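Dihydrodipicolinate synthase (Bacillus anthracis, PDB 1XKY) probably catalyses the condensation of pyruvate with aspartate semialdehyde, an early step of lysine biosynthesis. Local coordinates at residues Q245-V248 with R249-S253; D98-K101 with K102-V106; S122-G125 with M126-F130. All coordinates share one frame; numbering follows the deposited sequence.

How the contacts relate
Along the chain the order is contact 2, contact 3, contact 1, and each lies within a single helix. Helix 93-105 (contact 2) and helix 123-135 (contact 3) are successive outer helices of the eight-stranded parallel barrel: the first connects strands 84-87 and 110-114, the second strands 110-114 and 141-145. Their contact centres are about 21 Å apart, with nearest atoms about 8 Å apart. Contact 1, on helix 237-253, comes after the last barrel strand, 212-215, and helix 218-234, and lies across the chain's centre, about 35 Å from contact 2 and 34 Å from contact 3 between centres. Contacts 1 and 3 each meet a different neighbouring subunit of the tetramer, whereas contact 2 touches none.

Contact 1: Q245-V248 with R249-S253; sequences QLLV and RVTDS
The carbonyl oxygen of Leu247 is gripped twice by Thr251, one helical turn later. Thr251 N donates to Leu247 O at 2.8 Å, and Thr251 OG1 donates to the same Leu247 O at 2.7 Å. The two donors reach the oxygen from opposite faces of the carbonyl plane, the hydroxyl standing 40° out of it. This is possible because OG1 lies beside the backbone N of Thr251 (chi1 -60°), which turns the hydroxyl back along the helix. Thr251 OG1 also comes within 3.6 Å of Leu247 CD1, the two side chains running side by side. Both side chains pack on Asp199 and Ala217, and Leu247 also meets Ile221, Met225 and Met228 of helix 218-234.

The bonds on either side of it are regular: Val250 N donates to Leu246 O at 2.8 Å and Asp252 N to Val248 O at 3.0 Å. Beside the first of these, Leu246 CD1 rests against Val250 CG2 at 3.9 Å. Leu246 CD1 also meets the Arg249 guanidinium obliquely, 3.3 Å from Arg249 NH2. A bend at chi3 (58°) folds the arginine back toward Leu246, while NH1 is hydrogen-bonded to Ser298 near the C-terminus. Val248 packs on Leu179 of the second subunit, and Arg249 and Gln245 both pack on Glu186 of that subunit.

Within this helix, therefore, a buried threonine hydroxyl finds an acceptor in the backbone of its own helix, while the bent arginine sets its guanidinium against a leucine methyl and, through Ser298, ties the helix to the C-terminal end of the chain.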
ATOM      1  N   GLN A 245      24.982  -8.902  -5.121  1.00 15.99           N
ATOM      2  CA  GLN A 245      24.615  -7.914  -6.132  1.00 16.29           C
ATOM      3  C   GLN A 245      24.167  -8.568  -7.445  1.00 16.20           C
ATOM      4  O   GLN A 245      23.171  -8.154  -8.046  1.00 15.93           O
ATOM      5  CB  GLN A 245      25.771  -6.929  -6.341  1.00 16.29           C
ATOM      6  CG  GLN A 245      25.843  -5.920  -5.202  1.00 17.07           C
ATOM      7  CD  GLN A 245      27.170  -5.199  -5.088  1.00 19.08           C
ATOM      8  OE1 GLN A 245      27.436  -4.530  -4.080  1.00 20.21           O
ATOM      9  NE2 GLN A 245      28.009  -5.326  -6.105  1.00 18.47           N
ATOM     10  N   LEU A 246      24.894  -9.599  -7.859  1.00 16.28           N
ATOM     11  CA  LEU A 246      24.537 -10.400  -9.027  1.00 16.16           C
ATOM     12  C   LEU A 246      23.188 -11.092  -8.828  1.00 15.98           C
ATOM     13  O   LEU A 246      22.335 -11.049  -9.705  1.00 16.20           O
ATOM     14  CB  LEU A 246      25.621 -11.452  -9.295  1.00 16.30           C
ATOM     15  CG  LEU A 246      25.400 -12.403 -10.481  1.00 16.38           C
ATOM     16  CD1 LEU A 246      25.370 -11.629 -11.778  1.00 16.17           C
ATOM     17  CD2 LEU A 246      26.485 -13.471 -10.519  1.00 17.56           C
ATOM     18  N   LEU A 247      23.008 -11.727  -7.674  1.00 15.91           N
ATOM     19  CA  LEU A 247      21.779 -12.452  -7.362  1.00 16.20           C
ATOM     20  C   LEU A 247      20.553 -11.541  -7.484  1.00 16.61           C
ATOM     21  O   LEU A 247      19.567 -11.899  -8.137  1.00 16.52           O
ATOM     22  CB  LEU A 247      21.871 -13.067  -5.960  1.00 16.20           C
ATOM     23  CG  LEU A 247      20.661 -13.835  -5.407  1.00 14.82           C
ATOM     24  CD1 LEU A 247      20.188 -14.908  -6.369  1.00 13.57           C
ATOM     25  CD2 LEU A 247      21.038 -14.443  -4.070  1.00 14.23           C
ATOM     26  N   VAL A 248      20.644 -10.351  -6.897  1.00 16.77           N
ATOM     27  CA  VAL A 248      19.555  -9.365  -6.923  1.00 17.41           C
ATOM     28  C   VAL A 248      19.223  -8.951  -8.355  1.00 17.74           C
ATOM     29  O   VAL A 248      18.056  -8.896  -8.744  1.00 18.00           O
ATOM     30  CB  VAL A 248      19.912  -8.097  -6.090  1.00 17.16           C
ATOM     31  CG1 VAL A 248      18.884  -6.983  -6.307  1.00 17.51           C
ATOM     32  CG2 VAL A 248      20.019  -8.439  -4.609  1.00 17.86           C
ATOM     33  N   ARG A 249      20.264  -8.671  -9.125  1.00 18.44           N
ATOM     34  CA  ARG A 249      20.137  -8.254 -10.517  1.00 18.99           C
ATOM     35  C   ARG A 249      19.476  -9.354 -11.349  1.00 18.26           C
ATOM     36  O   ARG A 249      18.491  -9.117 -12.058  1.00 17.19           O
ATOM     37  CB  ARG A 249      21.530  -7.951 -11.066  1.00 19.74           C
ATOM     38  CG  ARG A 249      21.565  -7.091 -12.290  1.00 22.86           C
ATOM     39  CD  ARG A 249      22.885  -6.324 -12.347  1.00 26.39           C
ATOM     40  NE  ARG A 249      24.048  -7.213 -12.351  1.00 29.55           N
ATOM     41  CZ  ARG A 249      24.435  -7.927 -13.405  1.00 31.09           C
ATOM     42  NH1 ARG A 249      23.746  -7.890 -14.540  1.00 32.56           N
ATOM     43  NH2 ARG A 249      25.510  -8.698 -13.324  1.00 32.74           N
ATOM     44  N   VAL A 250      20.027 -10.560 -11.253  1.00 17.74           N
ATOM     45  CA  VAL A 250      19.499 -11.705 -11.991  1.00 17.48           C
ATOM     46  C   VAL A 250      18.047 -12.001 -11.595  1.00 17.30           C
ATOM     47  O   VAL A 250      17.182 -12.220 -12.459  1.00 16.69           O
ATOM     48  CB  VAL A 250      20.405 -12.947 -11.806  1.00 17.65           C
ATOM     49  CG1 VAL A 250      19.719 -14.232 -12.303  1.00 17.30           C
ATOM     50  CG2 VAL A 250      21.736 -12.721 -12.524  1.00 17.27           C
ATOM     51  N   THR A 251      17.778 -11.985 -10.295  1.00 17.31           N
ATOM     52  CA  THR A 251      16.440 -12.271  -9.796  1.00 17.54           C
ATOM     53  C   THR A 251      15.409 -11.268 -10.301  1.00 17.80           C
ATOM     54  O   THR A 251      14.346 -11.663 -10.781  1.00 18.00           O
ATOM     55  CB  THR A 251      16.409 -12.335  -8.259  1.00 17.65           C
ATOM     56  OG1 THR A 251      17.298 -13.371  -7.823  1.00 18.16           O
ATOM     57  CG2 THR A 251      15.011 -12.662  -7.776  1.00 17.45           C
ATOM     58  N   ASP A 252      15.729  -9.982 -10.223  1.00 18.25           N
ATOM     59  CA  ASP A 252      14.825  -8.946 -10.729  1.00 18.93           C
ATOM     60  C   ASP A 252      14.411  -9.206 -12.185  1.00 18.48           C
ATOM     61  O   ASP A 252      13.241  -9.040 -12.539  1.00 18.22           O
ATOM     62  CB  ASP A 252      15.457  -7.553 -10.598  1.00 19.34           C
ATOM     63  CG  ASP A 252      15.461  -7.037  -9.169  1.00 22.03           C
ATOM     64  OD1 ASP A 252      14.800  -7.645  -8.291  1.00 25.05           O
ATOM     65  OD2 ASP A 252      16.133  -6.009  -8.921  1.00 26.36           O
ATOM     66  N   SER A 253      15.365  -9.634 -13.009  1.00 18.35           N
ATOM     67  CA  SER A 253      15.117  -9.852 -14.438  1.00 18.11           C
ATOM     68  C   SER A 253      14.185 -11.042 -14.690  1.00 18.05           C
ATOM     69  O   SER A 253      13.529 -11.111 -15.731  1.00 17.58           O
ATOM     70  CB  SER A 253      16.436 -10.036 -15.196  1.00 17.98           C
ATOM     71  OG  SER A 253      16.952 -11.346 -15.047  1.00 18.63           O
TER

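Contact 2: D98-K101 with K102-V106; sequences DLTK and KATEV
Helix 93-105 packs outside the barrel, and in its last turns Lys102 reaches back to Asp98 in an i to i+4 salt bridge. Lys102 NZ stands 3.5 Å from Asp98 OD2, a long pairing in which the two side chains slant across each other; Asp98 OD1 is as far from Lys102 NZ, so the ammonium faces both oxygens about equally. Closer still, Lys102 CE lies 3.3 Å from Asp98 OD2. The lysine bends only at its last torsion (chi4 47°), which brings the ammonium to the carboxylate. A water bridges the same pair: it donates to Asp98 OD1 at a short 2.5 Å and to Asp98 O at 3.1 Å, and takes a weak bond from Lys102 NZ.

This helix is the crossover of a right-handed beta-alpha-beta unit that links strands 84-87 and 110-114 of the TIM barrel. On another side of it, Thr100 O accepts two bonds from Thr104. Thr104 N and Thr104 OG1 each lie 2.9 Å from Thr100 O and approach from opposite faces of its plane, the hydroxyl 35° out of it. Thr104 OG1 is also hydrogen-bonded to Thr137, and Thr100 OG1 to Ser96 and Thr88. Leu99 packs on Ser64, Lys67 and Tyr71 of helix 64-78.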
ATOM      1  N   ASP A  98      -6.430 -34.604   0.761  1.00 18.70           N
ATOM      2  CA  ASP A  98      -6.408 -35.635  -0.274  1.00 19.39           C
ATOM      3  C   ASP A  98      -5.070 -35.665  -1.020  1.00 18.48           C
ATOM      4  O   ASP A  98      -4.434 -36.712  -1.115  1.00 17.54           O
ATOM      5  CB  ASP A  98      -7.535 -35.438  -1.281  1.00 20.14           C
ATOM      6  CG  ASP A  98      -7.659 -36.609  -2.240  1.00 23.96           C
ATOM      7  OD1 ASP A  98      -8.016 -37.718  -1.785  1.00 28.56           O
ATOM      8  OD2 ASP A  98      -7.381 -36.424  -3.448  1.00 29.29           O
ATOM      9  N   LEU A  99      -4.652 -34.520  -1.557  1.00 17.97           N
ATOM     10  CA  LEU A  99      -3.421 -34.468  -2.357  1.00 17.55           C
ATOM     11  C   LEU A  99      -2.188 -34.777  -1.505  1.00 17.31           C
ATOM     12  O   LEU A  99      -1.218 -35.360  -1.983  1.00 16.77           O
ATOM     13  CB  LEU A  99      -3.277 -33.107  -3.046  1.00 17.64           C
ATOM     14  CG  LEU A  99      -2.136 -32.931  -4.048  1.00 16.92           C
ATOM     15  CD1 LEU A  99      -2.213 -33.968  -5.180  1.00 18.06           C
ATOM     16  CD2 LEU A  99      -2.163 -31.539  -4.608  1.00 15.98           C
ATOM     17  N   THR A 100      -2.237 -34.396  -0.234  1.00 17.76           N
ATOM     18  CA  THR A 100      -1.143 -34.662   0.692  1.00 17.79           C
ATOM     19  C   THR A 100      -0.971 -36.174   0.891  1.00 18.13           C
ATOM     20  O   THR A 100       0.164 -36.671   0.887  1.00 17.96           O
ATOM     21  CB  THR A 100      -1.345 -33.901   2.018  1.00 17.86           C
ATOM     22  OG1 THR A 100      -1.266 -32.485   1.765  1.00 17.74           O
ATOM     23  CG2 THR A 100      -0.295 -34.275   3.048  1.00 17.73           C
ATOM     24  N   LYS A 101      -2.091 -36.892   1.022  1.00 18.17           N
ATOM     25  CA  LYS A 101      -2.085 -38.362   1.106  1.00 18.61           C
ATOM     26  C   LYS A 101      -1.471 -38.966  -0.141  1.00 18.02           C
ATOM     27  O   LYS A 101      -0.625 -39.839  -0.053  1.00 17.15           O
ATOM     28  CB  LYS A 101      -3.501 -38.937   1.251  1.00 19.14           C
ATOM     29  CG  LYS A 101      -4.322 -38.425   2.427  1.00 21.96           C
ATOM     30  CD  LYS A 101      -4.076 -39.182   3.713  1.00 24.50           C
ATOM     31  CE  LYS A 101      -4.961 -38.660   4.840  1.00 24.68           C
ATOM     32  NZ  LYS A 101      -6.414 -38.795   4.538  1.00 28.74           N
ATOM     33  N   LYS A 102      -1.923 -38.503  -1.303  1.00 17.85           N
ATOM     34  CA  LYS A 102      -1.424 -39.004  -2.574  1.00 18.13           C
ATOM     35  C   LYS A 102       0.081 -38.773  -2.744  1.00 18.11           C
ATOM     36  O   LYS A 102       0.803 -39.679  -3.158  1.00 18.18           O
ATOM     37  CB  LYS A 102      -2.213 -38.401  -3.739  1.00 18.35           C
ATOM     38  CG  LYS A 102      -3.611 -38.990  -3.888  1.00 19.33           C
ATOM     39  CD  LYS A 102      -4.544 -38.043  -4.604  1.00 21.58           C
ATOM     40  CE  LYS A 102      -5.750 -38.752  -5.184  1.00 23.82           C
ATOM     41  NZ  LYS A 102      -6.379 -39.675  -4.194  1.00 27.69           N
ATOM     42  N   ALA A 103       0.554 -37.575  -2.412  1.00 18.22           N
ATOM     43  CA  ALA A 103       1.994 -37.295  -2.420  1.00 18.56           C
ATOM     44  C   ALA A 103       2.751 -38.215  -1.455  1.00 18.94           C
ATOM     45  O   ALA A 103       3.810 -38.741  -1.797  1.00 18.55           O
ATOM     46  CB  ALA A 103       2.265 -35.838  -2.083  1.00 18.38           C
ATOM     47  N   THR A 104       2.200 -38.421  -0.260  1.00 19.22           N
ATOM     48  CA  THR A 104       2.835 -39.290   0.730  1.00 19.63           C
ATOM     49  C   THR A 104       2.976 -40.714   0.174  1.00 20.37           C
ATOM     50  O   THR A 104       4.017 -41.358   0.342  1.00 20.46           O
ATOM     51  CB  THR A 104       2.032 -39.320   2.053  1.00 19.85           C
ATOM     52  OG1 THR A 104       1.999 -38.009   2.624  1.00 19.07           O
ATOM     53  CG2 THR A 104       2.644 -40.288   3.064  1.00 19.76           C
ATOM     54  N   GLU A 105       1.927 -41.181  -0.504  1.00 20.69           N
ATOM     55  CA  GLU A 105       1.894 -42.517  -1.093  1.00 21.38           C
ATOM     56  C   GLU A 105       2.941 -42.764  -2.179  1.00 21.17           C
ATOM     57  O   GLU A 105       3.375 -43.901  -2.359  1.00 21.46           O
ATOM     58  CB  GLU A 105       0.512 -42.801  -1.678  1.00 21.86           C
ATOM     59  CG  GLU A 105      -0.584 -43.019  -0.656  1.00 24.26           C
ATOM     60  CD  GLU A 105      -1.977 -42.987  -1.286  1.00 27.34           C
ATOM     61  OE1 GLU A 105      -2.079 -42.830  -2.525  1.00 29.77           O
ATOM     62  OE2 GLU A 105      -2.972 -43.124  -0.543  1.00 30.89           O
ATOM     63  N   VAL A 106       3.335 -41.726  -2.916  1.00 20.56           N
ATOM     64  CA  VAL A 106       4.372 -41.884  -3.950  1.00 20.22           C
ATOM     65  C   VAL A 106       5.789 -41.552  -3.479  1.00 19.74           C
ATOM     66  O   VAL A 106       6.704 -41.477  -4.298  1.00 20.11           O
ATOM     67  CB  VAL A 106       4.043 -41.101  -5.260  1.00 20.35           C
ATOM     68  CG1 VAL A 106       2.675 -41.493  -5.781  1.00 20.47           C
ATOM     69  CG2 VAL A 106       4.153 -39.586  -5.064  1.00 20.50           C
TER
HETATM   70  O   HOH W   1      -6.208 -39.217  -0.881  1.00 36.67           O

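Contact 3: S122-G125 with M126-F130; sequences SQEG and MYQHF
Residues 122-125 start helix 123-135 and residues 126-130 carry it on, so backbone bonds of i to i+4 type join them. Met126 N donates to Ser122 O at 3.0 Å, Tyr127 N to Gln123 O at 2.9 Å, Gln128 N to Glu124 O at 3.0 Å, and His129 N to Gly125 O at 2.9 Å. Ahead of the first turn Ser122 is the N-cap: its OG accepts from Gly125 N at 2.8 Å, with an N-H...O angle of 159°, satisfying an amide that has no helical carbonyl to use.

Among the side chains, those of Met126 and Gln123 slant across each other, and the turn at chi3 (-84°) brings Met126 CE to 3.5 Å from Gln123 NE2. That amide is pinned from outside: NE2 donates to Gln153 O, while OE1 is bonded to Thr158 and Ser155. Glu124 and Tyr127 run side by side, their carboxylate and ring planes 25° apart, Glu124 OE2 standing 4.1 Å from Tyr127 CD2. Glu124 OE1 forms a salt bridge with Arg161, which also makes a cation-pi contact with the Tyr127 ring, so one arginine serves both. His129 ND1 is hydrogen-bonded to Thr93. Ser122 packs on Pro258 of the third subunit, Glu124 and Gln128 on its Leu282, and His129 on its Pro280.

A serine N-cap followed by i to i+4 bonds is a standard helix start; here it opens the helix of the beta-alpha-beta unit between strands 110-114 and 141-145 of the TIM barrel, at a face that packs against a third subunit.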
ATOM      1  N   SER A 122      -8.861 -16.180   8.015  1.00 15.94           N
ATOM      2  CA  SER A 122      -8.364 -15.524   9.216  1.00 15.86           C
ATOM      3  C   SER A 122      -7.126 -16.248   9.717  1.00 16.18           C
ATOM      4  O   SER A 122      -6.774 -17.310   9.207  1.00 15.51           O
ATOM      5  CB  SER A 122      -9.423 -15.580  10.309  1.00 15.93           C
ATOM      6  OG  SER A 122      -9.596 -16.915  10.734  1.00 14.30           O
ATOM      7  N   GLN A 123      -6.494 -15.697  10.754  1.00 16.59           N
ATOM      8  CA  GLN A 123      -5.357 -16.378  11.394  1.00 16.58           C
ATOM      9  C   GLN A 123      -5.764 -17.728  11.960  1.00 16.74           C
ATOM     10  O   GLN A 123      -5.067 -18.721  11.752  1.00 16.27           O
ATOM     11  CB  GLN A 123      -4.726 -15.507  12.491  1.00 16.75           C
ATOM     12  CG  GLN A 123      -4.049 -14.261  11.960  1.00 17.04           C
ATOM     13  CD  GLN A 123      -3.044 -14.567  10.869  1.00 17.72           C
ATOM     14  OE1 GLN A 123      -2.167 -15.426  11.034  1.00 18.68           O
ATOM     15  NE2 GLN A 123      -3.182 -13.886   9.734  1.00 16.86           N
ATOM     16  N   GLU A 124      -6.899 -17.769  12.659  1.00 16.82           N
ATOM     17  CA  GLU A 124      -7.379 -19.015  13.261  1.00 16.84           C
ATOM     18  C   GLU A 124      -7.848 -19.999  12.183  1.00 16.78           C
ATOM     19  O   GLU A 124      -7.670 -21.202  12.338  1.00 16.35           O
ATOM     20  CB  GLU A 124      -8.478 -18.733  14.291  1.00 17.12           C
ATOM     21  CG  GLU A 124      -9.082 -19.961  14.990  1.00 17.68           C
ATOM     22  CD  GLU A 124      -8.113 -20.735  15.861  1.00 17.40           C
ATOM     23  OE1 GLU A 124      -7.028 -20.218  16.197  1.00 18.57           O
ATOM     24  OE2 GLU A 124      -8.446 -21.877  16.227  1.00 19.29           O
ATOM     25  N   GLY A 125      -8.432 -19.490  11.096  1.00 16.88           N
ATOM     26  CA  GLY A 125      -8.794 -20.335   9.946  1.00 16.76           C
ATOM     27  C   GLY A 125      -7.574 -21.047   9.386  1.00 16.72           C
ATOM     28  O   GLY A 125      -7.580 -22.273   9.188  1.00 16.57           O
ATOM     29  N   MET A 126      -6.510 -20.279   9.173  1.00 16.32           N
ATOM     30  CA  MET A 126      -5.268 -20.821   8.658  1.00 16.71           C
ATOM     31  C   MET A 126      -4.633 -21.788   9.646  1.00 16.66           C
ATOM     32  O   MET A 126      -4.114 -22.823   9.249  1.00 16.50           O
ATOM     33  CB  MET A 126      -4.291 -19.703   8.300  1.00 16.54           C
ATOM     34  CG  MET A 126      -4.671 -19.001   7.018  1.00 16.58           C
ATOM     35  SD  MET A 126      -3.372 -17.920   6.424  1.00 18.81           S
ATOM     36  CE  MET A 126      -3.689 -16.443   7.384  1.00 18.96           C
ATOM     37  N   TYR A 127      -4.696 -21.456  10.929  1.00 16.97           N
ATOM     38  CA  TYR A 127      -4.215 -22.368  11.953  1.00 17.28           C
ATOM     39  C   TYR A 127      -4.913 -23.738  11.855  1.00 16.99           C
ATOM     40  O   TYR A 127      -4.249 -24.781  11.820  1.00 17.07           O
ATOM     41  CB  TYR A 127      -4.374 -21.762  13.355  1.00 17.52           C
ATOM     42  CG  TYR A 127      -3.948 -22.738  14.402  1.00 17.96           C
ATOM     43  CD1 TYR A 127      -2.605 -22.882  14.730  1.00 18.39           C
ATOM     44  CD2 TYR A 127      -4.875 -23.580  15.011  1.00 19.29           C
ATOM     45  CE1 TYR A 127      -2.199 -23.828  15.669  1.00 19.34           C
ATOM     46  CE2 TYR A 127      -4.484 -24.514  15.943  1.00 18.50           C
ATOM     47  CZ  TYR A 127      -3.145 -24.630  16.273  1.00 19.49           C
ATOM     48  OH  TYR A 127      -2.750 -25.561  17.203  1.00 18.34           O
ATOM     49  N   GLN A 128      -6.243 -23.736  11.795  1.00 16.53           N
ATOM     50  CA  GLN A 128      -6.995 -24.986  11.680  1.00 16.54           C
ATOM     51  C   GLN A 128      -6.731 -25.705  10.355  1.00 15.93           C
ATOM     52  O   GLN A 128      -6.685 -26.934  10.298  1.00 15.73           O
ATOM     53  CB  GLN A 128      -8.492 -24.732  11.857  1.00 16.78           C
ATOM     54  CG  GLN A 128      -8.884 -24.214  13.239  1.00 17.75           C
ATOM     55  CD  GLN A 128      -8.550 -25.163  14.396  1.00 19.03           C
ATOM     56  OE1 GLN A 128      -8.324 -24.709  15.526  1.00 21.74           O
ATOM     57  NE2 GLN A 128      -8.516 -26.469  14.127  1.00 16.02           N
ATOM     58  N   HIS A 129      -6.533 -24.926   9.298  1.00 15.53           N
ATOM     59  CA  HIS A 129      -6.242 -25.459   7.965  1.00 14.92           C
ATOM     60  C   HIS A 129      -4.933 -26.248   7.980  1.00 14.72           C
ATOM     61  O   HIS A 129      -4.911 -27.425   7.623  1.00 14.67           O
ATOM     62  CB  HIS A 129      -6.211 -24.284   6.973  1.00 14.83           C
ATOM     63  CG  HIS A 129      -5.631 -24.597   5.627  1.00 14.91           C
ATOM     64  ND1 HIS A 129      -6.379 -25.131   4.597  1.00 15.98           N
ATOM     65  CD2 HIS A 129      -4.395 -24.372   5.120  1.00 14.78           C
ATOM     66  CE1 HIS A 129      -5.617 -25.243   3.520  1.00 16.44           C
ATOM     67  NE2 HIS A 129      -4.408 -24.794   3.812  1.00 14.99           N
ATOM     68  N   PHE A 130      -3.860 -25.597   8.419  1.00 14.35           N
ATOM     69  CA  PHE A 130      -2.524 -26.197   8.420  1.00 14.55           C
ATOM     70  C   PHE A 130      -2.435 -27.354   9.415  1.00 14.94           C
ATOM     71  O   PHE A 130      -1.841 -28.386   9.124  1.00 14.31           O
ATOM     72  CB  PHE A 130      -1.466 -25.143   8.752  1.00 14.18           C
ATOM     73  CG  PHE A 130      -1.234 -24.130   7.652  1.00 13.77           C
ATOM     74  CD1 PHE A 130      -0.929 -24.538   6.361  1.00 14.16           C
ATOM     75  CD2 PHE A 130      -1.285 -22.766   7.922  1.00 13.97           C
ATOM     76  CE1 PHE A 130      -0.687 -23.604   5.352  1.00 14.48           C
ATOM     77  CE2 PHE A 130      -1.050 -21.825   6.918  1.00 14.18           C
ATOM     78  CZ  PHE A 130      -0.744 -22.244   5.638  1.00 13.75           C
TER